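Local atomic coordinates of LbaCas13a (C2c2) (Lachnospiraceae bacterium, PDB entry 5W1H), a protein that binds a mature CRISPR RNA and acts as an RNA-guided nuclease that targets and cleaves RNA, probably through a pair of HEPN domains. Residues N1150-Y1155 and K1217-T1222; D526-K531 and V598-R603. All coordinates share one frame; numbering follows the deposited sequence.

Interaction 1 (N1150-Y1155 and K1217-T1222)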
# COMPACT_ATOMS: atom_id res chain seq x y z
N ASN A 1150 27.36 -1.35 31.21
CA ASN A 1150 26.80 -1.19 32.54
C ASN A 1150 25.29 -1.00 32.47
O ASN A 1150 24.80 -0.10 31.78
CB ASN A 1150 27.45 -0.01 33.25
CG ASN A 1150 26.89 0.22 34.64
OD1 ASN A 1150 26.59 -0.72 35.37
ND2 ASN A 1150 26.72 1.49 35.01
N LYS A 1151 24.55 -1.84 33.19
CA LYS A 1151 23.10 -1.79 33.22
C LYS A 1151 22.63 -1.87 34.67
O LYS A 1151 23.07 -2.74 35.42
CB LYS A 1151 22.48 -2.92 32.40
CG LYS A 1151 22.59 -2.72 30.89
CD LYS A 1151 22.15 -3.96 30.13
CE LYS A 1151 23.25 -5.01 30.09
NZ LYS A 1151 24.40 -4.56 29.26
N GLN A 1152 21.73 -0.96 35.05
CA GLN A 1152 21.26 -0.91 36.42
C GLN A 1152 20.21 -2.00 36.68
O GLN A 1152 19.72 -2.67 35.76
CB GLN A 1152 20.69 0.47 36.74
CG GLN A 1152 21.74 1.55 36.84
CD GLN A 1152 21.15 2.92 36.69
OE1 GLN A 1152 20.42 3.20 35.74
NE2 GLN A 1152 21.44 3.80 37.65
N ALA A 1153 19.87 -2.15 37.96
CA ALA A 1153 19.04 -3.27 38.39
C ALA A 1153 17.66 -3.23 37.74
O ALA A 1153 17.20 -4.23 37.18
CB ALA A 1153 18.91 -3.27 39.92
N THR A 1154 16.97 -2.09 37.83
CA THR A 1154 15.60 -2.02 37.34
C THR A 1154 15.51 -2.02 35.82
O THR A 1154 14.43 -2.25 35.27
CB THR A 1154 14.88 -0.79 37.91
OG1 THR A 1154 15.65 0.39 37.63
CG2 THR A 1154 14.71 -0.94 39.41
N TYR A 1155 16.63 -1.77 35.12
CA TYR A 1155 16.65 -1.94 33.67
C TYR A 1155 16.49 -3.41 33.30
O TYR A 1155 15.85 -3.74 32.29
CB TYR A 1155 17.96 -1.37 33.11
CG TYR A 1155 18.09 -1.36 31.60
CD1 TYR A 1155 17.60 -0.30 30.84
CD2 TYR A 1155 18.74 -2.39 30.93
CE1 TYR A 1155 17.73 -0.27 29.46
CE2 TYR A 1155 18.88 -2.37 29.54
CZ TYR A 1155 18.38 -1.31 28.82
OH TYR A 1155 18.51 -1.29 27.45
N LYS A 1217 13.44 7.04 35.46
CA LYS A 1217 13.94 8.31 35.98
C LYS A 1217 15.12 8.13 36.93
O LYS A 1217 15.89 9.08 37.13
CB LYS A 1217 12.81 9.08 36.68
CG LYS A 1217 12.99 10.59 36.67
CD LYS A 1217 11.64 11.28 36.73
CE LYS A 1217 11.77 12.80 36.68
NZ LYS A 1217 10.43 13.46 36.73
N SER A 1218 15.27 6.94 37.50
CA SER A 1218 16.41 6.64 38.36
C SER A 1218 17.69 6.39 37.59
O SER A 1218 18.77 6.38 38.20
CB SER A 1218 16.09 5.42 39.23
OG SER A 1218 15.66 4.33 38.42
N PHE A 1219 17.61 6.18 36.28
CA PHE A 1219 18.76 5.71 35.52
C PHE A 1219 19.88 6.74 35.55
O PHE A 1219 19.67 7.93 35.28
CB PHE A 1219 18.36 5.38 34.08
CG PHE A 1219 17.52 4.12 33.95
CD1 PHE A 1219 17.27 3.32 35.06
CD2 PHE A 1219 17.00 3.74 32.72
CE1 PHE A 1219 16.50 2.16 34.94
CE2 PHE A 1219 16.24 2.58 32.60
CZ PHE A 1219 15.99 1.80 33.71
N GLU A 1220 21.08 6.28 35.90
CA GLU A 1220 22.21 7.16 36.16
C GLU A 1220 23.19 7.26 35.00
O GLU A 1220 24.01 8.18 34.98
CB GLU A 1220 22.96 6.67 37.41
CG GLU A 1220 23.45 7.78 38.33
CD GLU A 1220 23.82 7.25 39.71
OE1 GLU A 1220 23.06 6.44 40.27
OE2 GLU A 1220 24.89 7.64 40.22
N ASN A 1221 23.13 6.34 34.04
CA ASN A 1221 23.99 6.38 32.87
C ASN A 1221 23.32 7.04 31.67
O ASN A 1221 23.89 7.03 30.57
CB ASN A 1221 24.46 4.97 32.50
CG ASN A 1221 23.32 3.96 32.45
OD1 ASN A 1221 22.15 4.34 32.46
ND2 ASN A 1221 23.67 2.68 32.41
N THR A 1222 22.14 7.62 31.86
CA THR A 1222 21.47 8.37 30.80
C THR A 1222 20.49 9.34 31.44
O THR A 1222 20.02 9.12 32.56
CB THR A 1222 20.75 7.45 29.81
OG1 THR A 1222 19.97 8.24 28.90
CG2 THR A 1222 19.82 6.48 30.55
O HOH W 1 13.89 2.55 38.27
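Gln1152 faces Phe1219 with their CA atoms 7.1 Å apart, and Asn1150 faces Asn1221 with a CA-CA distance of 8.1 Å; the pairing shows that 1150-1155 and 1217-1222 run in opposite directions, too far apart for backbone pairing. Gln1152 bridges much of the gap. Its chain, extended beyond CG, carries the amide to the peptide after Phe1219, where OE1 accepts a weak hydrogen bond from Glu1220 N (3.2 Å, N-H...O angle 150°). Gln1152 OE1 lies 3.0 Å from Phe1219 CA, and NE2 is about as close to Glu1220 N without bonding it, both being donors. The Phe1219 ring reaches back to Thr1154 with CE1 and to Tyr1155 with CE2 and CZ. Thr1154 OG1 meets that ring at the edge, near the ring plane, 3.3 Å from Phe1219 CE1, having been placed between the backbone N and the carbonyl carbon (chi1 54°). One water links Thr1154 OG1, at 2.9 Å from the water oxygen, to Ser1218 OG, although that second leg is modelled so short that its length is doubtful. Phe1219 CE2 comes to the edge of the Tyr1155 ring, 3.6 Å from CD1. With planes 63° apart and centroids at 5.8 Å, the two rings pack obliquely. Tyr1155 OH is tied to His1141 of helix 1106-1145. Asn1221 OD1 is buried by the contact with no modelled partner. Gln1152 holds the N-cap position of helix 1153-1156, and the loop after helix 1205-1216 packs against this helix start, which follows helix 1106-1145 in what is probably the second HEPN domain.

Interaction 2 (D526-K531 and V598-R603); sequences DFLLLK and VIYSMR
Arg603 grips Asp526 end-on in a salt bridge: the side chains approach from opposite directions, and NH1 and NH2 of Arg603 point at the carboxylate. NH2 donates to Asp526 OD1 at 3.0 Å with an N-H...O angle of 158°, while OD2 takes NH1 at 2.9 Å and NH2 as well, both through bonds more bent than the one to OD1. All three bonds use syn lone pairs and lie near the guanidinium plane, though the planes are turned 39° apart. OD1 has a second donor, Leu528 N at 3.3 Å, which comes from above the carboxylate plane and closes an Asx turn. Asp526 O accepts from Leu529 N, so the aspartate holds the 3-10 turn 527-529 while receiving the arginine. Lys531 NZ bonds Leu529 O, and Lys596 of helix 588-602 takes Leu530 O. A bend at chi3 of Arg603 (-89°) turns its guanidinium so that Leu528 CD1 lies over one face, 3.5 Å from Arg603 NH2. Leu528 CD2 lies 3.9 Å from Ile599 CG2, and Leu529 CD2 is 3.8 Å from Tyr600 CE1. Tyr600 OH is satisfied by Lys1202 O, and Arg603 O by Asn1182 ND2. In sequence Arg603 fits the R-X4-H pattern of HEPN nucleases, probably putting this bridge beside the active site. Around it, helix 486-517 packs on Phe527 and Leu528, and helix 901-911 lies against Val598 and Met602 of helix 588-602.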
# COMPACT_ATOMS: atom_id res chain seq x y z
N ASP A 526 -8.46 15.10 21.44
CA ASP A 526 -8.67 13.67 21.23
C ASP A 526 -9.95 13.27 21.95
O ASP A 526 -9.98 13.18 23.19
CB ASP A 526 -7.48 12.85 21.71
CG ASP A 526 -7.56 11.38 21.29
OD1 ASP A 526 -8.59 10.97 20.73
OD2 ASP A 526 -6.59 10.63 21.54
N PHE A 527 -11.00 13.00 21.17
CA PHE A 527 -12.31 12.67 21.74
C PHE A 527 -12.24 11.42 22.61
O PHE A 527 -12.91 11.35 23.65
CB PHE A 527 -13.32 12.48 20.61
CG PHE A 527 -14.59 11.82 21.03
CD1 PHE A 527 -15.48 12.47 21.87
CD2 PHE A 527 -14.91 10.55 20.59
CE1 PHE A 527 -16.66 11.87 22.26
CE2 PHE A 527 -16.09 9.94 20.97
CZ PHE A 527 -16.97 10.60 21.81
N LEU A 528 -11.44 10.44 22.21
CA LEU A 528 -11.36 9.18 22.95
C LEU A 528 -10.72 9.34 24.32
O LEU A 528 -10.89 8.47 25.18
CB LEU A 528 -10.59 8.14 22.14
CG LEU A 528 -11.25 7.68 20.84
CD1 LEU A 528 -10.42 6.60 20.17
CD2 LEU A 528 -12.67 7.20 21.11
N LEU A 529 -9.98 10.42 24.55
CA LEU A 529 -9.32 10.63 25.84
C LEU A 529 -10.13 11.52 26.78
O LEU A 529 -9.64 11.85 27.86
CB LEU A 529 -7.92 11.20 25.63
CG LEU A 529 -6.96 10.25 24.91
CD1 LEU A 529 -5.53 10.78 24.95
CD2 LEU A 529 -7.04 8.84 25.50
N LEU A 530 -11.35 11.89 26.41
CA LEU A 530 -12.20 12.61 27.35
C LEU A 530 -12.62 11.69 28.49
O LEU A 530 -12.70 10.46 28.34
CB LEU A 530 -13.44 13.17 26.65
CG LEU A 530 -13.18 14.25 25.59
CD1 LEU A 530 -14.48 14.84 25.08
CD2 LEU A 530 -12.26 15.34 26.13
N LYS A 531 -12.87 12.28 29.65
CA LYS A 531 -13.11 11.52 30.87
C LYS A 531 -14.59 11.50 31.22
O LYS A 531 -15.36 12.36 30.77
CB LYS A 531 -12.30 12.12 32.03
CG LYS A 531 -10.79 11.95 31.87
CD LYS A 531 -10.40 10.48 31.90
CE LYS A 531 -8.93 10.26 31.57
NZ LYS A 531 -8.74 9.81 30.16
N VAL A 598 -15.94 1.84 24.01
CA VAL A 598 -15.85 0.71 23.09
C VAL A 598 -14.81 0.99 22.02
O VAL A 598 -13.92 0.17 21.74
CB VAL A 598 -17.22 0.40 22.47
CG1 VAL A 598 -17.09 -0.73 21.46
CG2 VAL A 598 -18.24 0.06 23.53
N ILE A 599 -14.92 2.16 21.38
CA ILE A 599 -14.00 2.52 20.30
C ILE A 599 -12.57 2.62 20.83
O ILE A 599 -11.63 2.13 20.19
CB ILE A 599 -14.46 3.82 19.63
CG1 ILE A 599 -15.83 3.63 18.97
CG2 ILE A 599 -13.43 4.30 18.62
CD1 ILE A 599 -16.47 4.91 18.51
N TYR A 600 -12.39 3.23 22.00
CA TYR A 600 -11.05 3.39 22.54
C TYR A 600 -10.40 2.05 22.84
O TYR A 600 -9.19 1.89 22.67
CB TYR A 600 -11.07 4.26 23.80
CG TYR A 600 -9.72 4.30 24.48
CD1 TYR A 600 -8.70 5.12 24.00
CD2 TYR A 600 -9.45 3.52 25.60
CE1 TYR A 600 -7.46 5.16 24.61
CE2 TYR A 600 -8.21 3.55 26.22
CZ TYR A 600 -7.22 4.37 25.72
OH TYR A 600 -5.98 4.41 26.33
N SER A 601 -11.19 1.07 23.31
CA SER A 601 -10.61 -0.22 23.66
C SER A 601 -10.04 -0.94 22.44
O SER A 601 -9.26 -1.88 22.60
CB SER A 601 -11.66 -1.11 24.34
OG SER A 601 -12.64 -1.54 23.43
N MET A 602 -10.40 -0.51 21.23
CA MET A 602 -9.80 -1.09 20.04
C MET A 602 -8.54 -0.36 19.60
O MET A 602 -7.77 -0.91 18.81
CB MET A 602 -10.81 -1.11 18.89
CG MET A 602 -10.59 -2.26 17.91
SD MET A 602 -11.96 -2.48 16.78
CE MET A 602 -11.51 -4.03 16.02
N ARG A 603 -8.30 0.85 20.10
CA ARG A 603 -7.09 1.58 19.75
C ARG A 603 -5.89 0.94 20.44
O ARG A 603 -5.93 0.67 21.65
CB ARG A 603 -7.20 3.05 20.15
CG ARG A 603 -5.97 3.88 19.79
CD ARG A 603 -5.90 5.17 20.61
NE ARG A 603 -6.61 6.27 19.97
CZ ARG A 603 -6.79 7.47 20.50
NH1 ARG A 603 -6.32 7.76 21.71
NH2 ARG A 603 -7.46 8.39 19.82

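In the fold
The two contacts share no helix and do not touch, their nearest atoms being about 20 Å apart. Interaction 1 is peripheral, centred about 40 Å from the middle of the chain, and three of its eight touching residues are exposed; interaction 2 lies deeper, at about 27 Å, with none exposed. Their chemistry differs in step with this: neutral groups, a water and one weak bond against a bidentate charge pair framed by leucines. Buried areas are similar, 357 and 311 Å². A sequence link does exist, since Asn1182 and Lys1202, which bond residues of 598-603, belong to the chain between the segments of interaction 1. Neither contact reaches the guide RNA, about 23 and 18 Å from their nearest atoms.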